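Alpha-galactosidase (Lactobacillus brevis, PDB 3MI6) probably catalyses the hydrolysis of terminal, non-reducing alpha-D-galactose residues in alpha-D-galactosides, as a family 36 glycoside hydrolase built round a TIM barrel. Local coordinates at residues P436-T441 with A484-S489; E416-D421 with F447-A452. All blocks are in the same frame, centred on the assembly; numbering follows the deposited sequence.

Contact 1: residues P436-T441 with A484-S489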
loop_
_atom_site.group_PDB
_atom_site.type_symbol
_atom_site.label_atom_id
_atom_site.label_comp_id
_atom_site.label_asym_id
_atom_site.label_seq_id
_atom_site.Cartn_x
_atom_site.Cartn_y
_atom_site.Cartn_z
ATOM N N PRO D 436 31.227 40.331 5.770
ATOM C CA PRO D 436 32.439 41.043 6.187
ATOM C C PRO D 436 33.722 40.218 6.444
ATOM O O PRO D 436 34.746 40.555 5.824
ATOM C CB PRO D 436 31.970 41.802 7.428
ATOM C CG PRO D 436 30.557 42.185 7.056
ATOM C CD PRO D 436 30.013 41.077 6.157
ATOM N N LYS D 437 33.719 39.199 7.302
ATOM C CA LYS D 437 35.010 38.564 7.610
ATOM C C LYS D 437 35.185 37.155 7.044
ATOM O O LYS D 437 36.174 36.468 7.315
ATOM C CB LYS D 437 35.274 38.565 9.122
ATOM C CG LYS D 437 36.090 39.764 9.610
ATOM C CD LYS D 437 35.193 40.898 10.096
ATOM C CE LYS D 437 34.482 40.546 11.404
ATOM N NZ LYS D 437 33.258 41.383 11.617
ATOM N N SER D 438 34.221 36.737 6.242
ATOM C CA SER D 438 34.104 35.346 5.868
ATOM C C SER D 438 34.970 34.992 4.672
ATOM O O SER D 438 35.422 35.869 3.942
ATOM C CB SER D 438 32.651 35.044 5.543
ATOM O OG SER D 438 32.262 35.756 4.387
ATOM N N THR D 439 35.191 33.693 4.497
ATOM C CA THR D 439 35.944 33.153 3.376
ATOM C C THR D 439 34.994 32.909 2.220
ATOM O O THR D 439 34.146 32.026 2.291
ATOM C CB THR D 439 36.583 31.811 3.755
ATOM O OG1 THR D 439 37.239 31.938 5.019
ATOM C CG2 THR D 439 37.583 31.346 2.694
ATOM N N PRO D 440 35.138 33.691 1.144
ATOM C CA PRO D 440 34.248 33.614 -0.022
ATOM C C PRO D 440 34.206 32.210 -0.599
ATOM O O PRO D 440 35.251 31.605 -0.875
ATOM C CB PRO D 440 34.885 34.577 -1.028
ATOM C CG PRO D 440 35.715 35.507 -0.200
ATOM C CD PRO D 440 36.219 34.668 0.960
ATOM N N THR D 441 32.995 31.689 -0.765
ATOM C CA THR D 441 32.811 30.333 -1.258
ATOM C C THR D 441 32.317 30.368 -2.698
ATOM O O THR D 441 31.216 30.854 -2.967
ATOM C CB THR D 441 31.846 29.546 -0.362
ATOM O OG1 THR D 441 32.593 28.864 0.658
ATOM C CG2 THR D 441 31.057 28.536 -1.188
ATOM N N ALA D 484 23.707 31.746 -4.148
ATOM C CA ALA D 484 24.436 32.677 -3.286
ATOM C C ALA D 484 24.830 32.036 -1.955
ATOM O O ALA D 484 24.219 31.071 -1.487
ATOM C CB ALA D 484 23.673 33.994 -3.071
ATOM N N THR D 485 25.876 32.596 -1.366
ATOM C CA THR D 485 26.558 32.017 -0.229
ATOM C C THR D 485 27.111 33.210 0.591
ATOM O O THR D 485 27.321 34.312 0.038
ATOM C CB THR D 485 27.645 31.038 -0.762
ATOM O OG1 THR D 485 27.451 29.742 -0.203
ATOM C CG2 THR D 485 29.039 31.508 -0.480
ATOM N N GLU D 486 27.297 33.022 1.898
ATOM C CA GLU D 486 27.715 34.126 2.776
ATOM C C GLU D 486 26.978 35.424 2.510
ATOM O O GLU D 486 27.594 36.408 2.167
ATOM C CB GLU D 486 29.205 34.411 2.623
ATOM C CG GLU D 486 30.096 33.301 3.102
ATOM C CD GLU D 486 30.674 32.523 1.960
ATOM O OE1 GLU D 486 30.608 33.026 0.820
ATOM O OE2 GLU D 486 31.193 31.411 2.198
HETATM N N MSE D 487 25.669 35.431 2.692
HETATM C CA MSE D 487 24.853 36.588 2.330
HETATM C C MSE D 487 25.019 37.864 3.159
HETATM O O MSE D 487 24.792 37.888 4.374
HETATM C CB MSE D 487 23.391 36.194 2.295
HETATM C CG MSE D 487 22.947 35.825 0.901
HETATM SE SE MSE D 487 21.329 34.759 0.953
HETATM C CE MSE D 487 21.929 33.336 -0.269
ATOM N N PHE D 488 25.394 38.940 2.482
ATOM C CA PHE D 488 25.520 40.225 3.135
ATOM C C PHE D 488 25.425 41.341 2.112
ATOM O O PHE D 488 25.848 41.189 0.976
ATOM C CB PHE D 488 26.836 40.311 3.916
ATOM C CG PHE D 488 26.890 41.464 4.890
ATOM C CD1 PHE D 488 27.468 42.675 4.525
ATOM C CD2 PHE D 488 26.363 41.337 6.166
ATOM C CE1 PHE D 488 27.522 43.740 5.416
ATOM C CE2 PHE D 488 26.409 42.383 7.053
ATOM C CZ PHE D 488 26.995 43.598 6.678
ATOM N N SER D 489 24.848 42.460 2.516
ATOM C CA SER D 489 24.812 43.640 1.677
ATOM C C SER D 489 25.298 44.812 2.517
ATOM O O SER D 489 24.761 45.072 3.592
ATOM C CB SER D 489 23.386 43.889 1.184
ATOM O OG SER D 489 23.305 45.037 0.355
#
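Two loops of the TIM barrel, extending from the C-terminal ends of strands 408-413 and 475-478, run nearly antiparallel where Glu486 meets Thr441 and Phe488 meets Pro436. Glu486 is the polar link. Its CG lies anti to the carbonyl carbon (chi1 -66°) and the chain bends at chi2, which brings the carboxylate across to the backbone of 439-441. Thr441 N donates to OE1 of Glu486 at 3.2 Å, on the syn side and 24° out of the carboxylate plane; Thr441 OG1 adds a weak bond to OE2 of the same group at 3.3 Å. The amide bond needs no particular side chain; what the threonine adds is the weak OG1 bond and a methyl-bearing CB, against which CG2 of Thr485 packs at 3.4 Å, the two side chains crossing at about a right angle. Lys82 of the second subunit makes a long, weak ion pair with Glu486 OE2 and a weak hydrogen bond to Thr439 O. That subunit also supplies Glu102, which accepts from Thr439 N, so the contact belongs to a subunit interface. Ser438 turns its OG back to Ala435 O and lies alongside the aliphatic part of Glu486. Pro436, a rigid apolar ring, suits the aromatic residue facing it: its CD sits over one face of the Phe488 ring, 3.4 Å from the ring centroid in a CH-pi contact.

Contact 2: residues E416-D421 with F447-A452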
loop_
_atom_site.group_PDB
_atom_site.type_symbol
_atom_site.label_atom_id
_atom_site.label_comp_id
_atom_site.label_asym_id
_atom_site.label_seq_id
_atom_site.Cartn_x
_atom_site.Cartn_y
_atom_site.Cartn_z
ATOM N N GLU D 416 23.464 38.540 -13.224
ATOM C CA GLU D 416 23.592 38.564 -11.771
ATOM C C GLU D 416 24.975 38.111 -11.242
ATOM O O GLU D 416 25.212 38.145 -10.031
ATOM C CB GLU D 416 22.466 37.718 -11.151
ATOM C CG GLU D 416 21.049 38.031 -11.689
ATOM C CD GLU D 416 20.117 36.810 -11.680
ATOM O OE1 GLU D 416 19.748 36.335 -10.583
ATOM O OE2 GLU D 416 19.746 36.321 -12.774
HETATM N N MSE D 417 25.881 37.717 -12.145
HETATM C CA MSE D 417 27.154 37.068 -11.770
HETATM C C MSE D 417 28.444 37.851 -12.059
HETATM O O MSE D 417 28.511 38.646 -12.998
HETATM C CB MSE D 417 27.257 35.676 -12.411
HETATM C CG MSE D 417 26.121 34.737 -12.032
HETATM SE SE MSE D 417 25.907 34.467 -10.086
HETATM C CE MSE D 417 24.100 33.750 -10.136
ATOM N N VAL D 418 29.471 37.600 -11.246
ATOM C CA VAL D 418 30.775 38.260 -11.380
ATOM C C VAL D 418 31.930 37.292 -11.079
ATOM O O VAL D 418 31.945 36.631 -10.037
ATOM C CB VAL D 418 30.875 39.530 -10.470
ATOM C CG1 VAL D 418 30.678 39.163 -9.001
ATOM C CG2 VAL D 418 32.195 40.296 -10.703
ATOM N N SER D 419 32.872 37.186 -12.011
ATOM C CA SER D 419 34.104 36.425 -11.806
ATOM C C SER D 419 35.190 37.334 -11.216
ATOM O O SER D 419 35.192 38.534 -11.474
ATOM C CB SER D 419 34.578 35.828 -13.132
ATOM O OG SER D 419 34.118 34.496 -13.298
ATOM N N VAL D 420 36.103 36.785 -10.421
ATOM C CA VAL D 420 37.136 37.623 -9.820
ATOM C C VAL D 420 38.125 38.084 -10.884
ATOM O O VAL D 420 38.600 39.225 -10.853
ATOM C CB VAL D 420 37.895 36.927 -8.672
ATOM C CG1 VAL D 420 38.939 37.859 -8.092
ATOM C CG2 VAL D 420 36.936 36.496 -7.583
ATOM N N ASP D 421 38.434 37.201 -11.829
ATOM C CA ASP D 421 39.190 37.612 -13.004
ATOM C C ASP D 421 38.270 38.359 -13.956
ATOM O O ASP D 421 37.863 37.815 -14.977
ATOM C CB ASP D 421 39.823 36.407 -13.726
ATOM C CG ASP D 421 40.841 36.828 -14.807
ATOM O OD1 ASP D 421 41.206 38.029 -14.858
ATOM O OD2 ASP D 421 41.282 35.959 -15.598
ATOM N N PHE D 447 30.834 34.403 -8.296
ATOM C CA PHE D 447 30.127 34.920 -7.129
ATOM C C PHE D 447 28.991 35.786 -7.609
ATOM O O PHE D 447 28.909 36.070 -8.803
ATOM C CB PHE D 447 31.082 35.740 -6.274
ATOM C CG PHE D 447 32.271 34.968 -5.831
ATOM C CD1 PHE D 447 33.351 34.805 -6.682
ATOM C CD2 PHE D 447 32.289 34.362 -4.583
ATOM C CE1 PHE D 447 34.433 34.072 -6.291
ATOM C CE2 PHE D 447 33.369 33.631 -4.182
ATOM C CZ PHE D 447 34.448 33.486 -5.034
ATOM N N VAL D 448 28.118 36.217 -6.702
ATOM C CA VAL D 448 26.931 36.936 -7.137
ATOM C C VAL D 448 26.957 38.435 -6.819
ATOM O O VAL D 448 27.421 38.848 -5.759
ATOM C CB VAL D 448 25.601 36.222 -6.703
ATOM C CG1 VAL D 448 25.881 34.939 -5.944
ATOM C CG2 VAL D 448 24.728 37.132 -5.898
ATOM N N LEU D 449 26.495 39.242 -7.773
ATOM C CA LEU D 449 26.387 40.693 -7.599
ATOM C C LEU D 449 25.273 41.063 -6.648
ATOM O O LEU D 449 24.211 40.463 -6.667
ATOM C CB LEU D 449 26.067 41.365 -8.930
ATOM C CG LEU D 449 27.113 41.200 -10.013
ATOM C CD1 LEU D 449 26.581 41.710 -11.345
ATOM C CD2 LEU D 449 28.368 41.931 -9.568
ATOM N N ASP D 450 25.490 42.088 -5.844
ATOM C CA ASP D 450 24.410 42.582 -5.002
ATOM C C ASP D 450 23.301 43.301 -5.793
ATOM O O ASP D 450 23.285 44.521 -5.912
ATOM C CB ASP D 450 24.973 43.485 -3.916
ATOM C CG ASP D 450 23.939 43.893 -2.927
ATOM O OD1 ASP D 450 22.751 43.648 -3.194
ATOM O OD2 ASP D 450 24.306 44.460 -1.882
HETATM N N MSE D 451 22.370 42.526 -6.324
HETATM C CA MSE D 451 21.226 43.062 -7.057
HETATM C C MSE D 451 20.342 43.961 -6.212
HETATM O O MSE D 451 19.402 44.563 -6.716
HETATM C CB MSE D 451 20.359 41.915 -7.589
HETATM C CG MSE D 451 21.052 41.004 -8.589
HETATM SE SE MSE D 451 21.548 41.948 -10.231
HETATM C CE MSE D 451 19.779 42.548 -10.783
ATOM N N ALA D 452 20.616 44.021 -4.917
ATOM C CA ALA D 452 19.810 44.826 -4.017
ATOM C C ALA D 452 20.145 46.300 -4.198
ATOM O O ALA D 452 19.393 47.169 -3.763
ATOM C CB ALA D 452 20.035 44.403 -2.579
#
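Leu449 follows the backbone of 416-417 with CB, CG and CD1, while CD2 leaves it for the side chain of Val418. CB is 3.5 Å from Glu416 O, and CG, set anti to the carbonyl carbon (chi1 -62°), stays beside that same oxygen. There the chain forks, which is why leucine suits the place: CD1 goes to Glu416 C and Met417 O, while CD2 reaches Val418 CB at 3.6 Å and its CG1, the two side chains crossing at about a right angle. Cutting this side chain back to an alanine would probably cost Val418 CB and CG1 their contact with CD2 and open a gap there. Backbone bonds fix this register in a short two-stranded antiparallel ribbon, 417-418 with 447-448, which closes off a long irregular excursion of the TIM barrel. Val418 and Phe447 form its hydrogen-bonded pair, each amide donating to the other's carbonyl. Leu449 N to Glu416 O, 2.8 Å, extends the pattern past the strands. Val418 and Val448 give the ribbon apolar faces; on that of Val448, SE of Met417, a selenomethionine, lies 3.8 Å from Val448 CB, the two side chains side by side in the non-hydrogen-bonded pair. Val420 CG2 meets the Phe447 ring obliquely at CE1, 3.7 Å away. Glu416 turns its carboxylate to Tyr504, Arg533 and Trp478, the last a predicted substrate-binding residue, and rests its CG near SE of Met451, also a selenomethionine.

The segments alternate along the chain: 436-441 lies within the excursion whose two ends contact 2 ties together, and contact 1 joins that excursion to the loop after the next barrel strand. Contact 2 is mostly buried within one subunit, and its chemistry is a regular backbone ladder with apolar side chains packed around it. Contact 1 is partly buried, lacks regular secondary structure and relies on a carboxylate and a proline-aromatic pair at the boundary with a second subunit. The two meet directly: Pro440 CB packs on Phe447 CE2 at 3.6 Å, and Ser489 OG probably hydrogen-bonds Asp450 OD2.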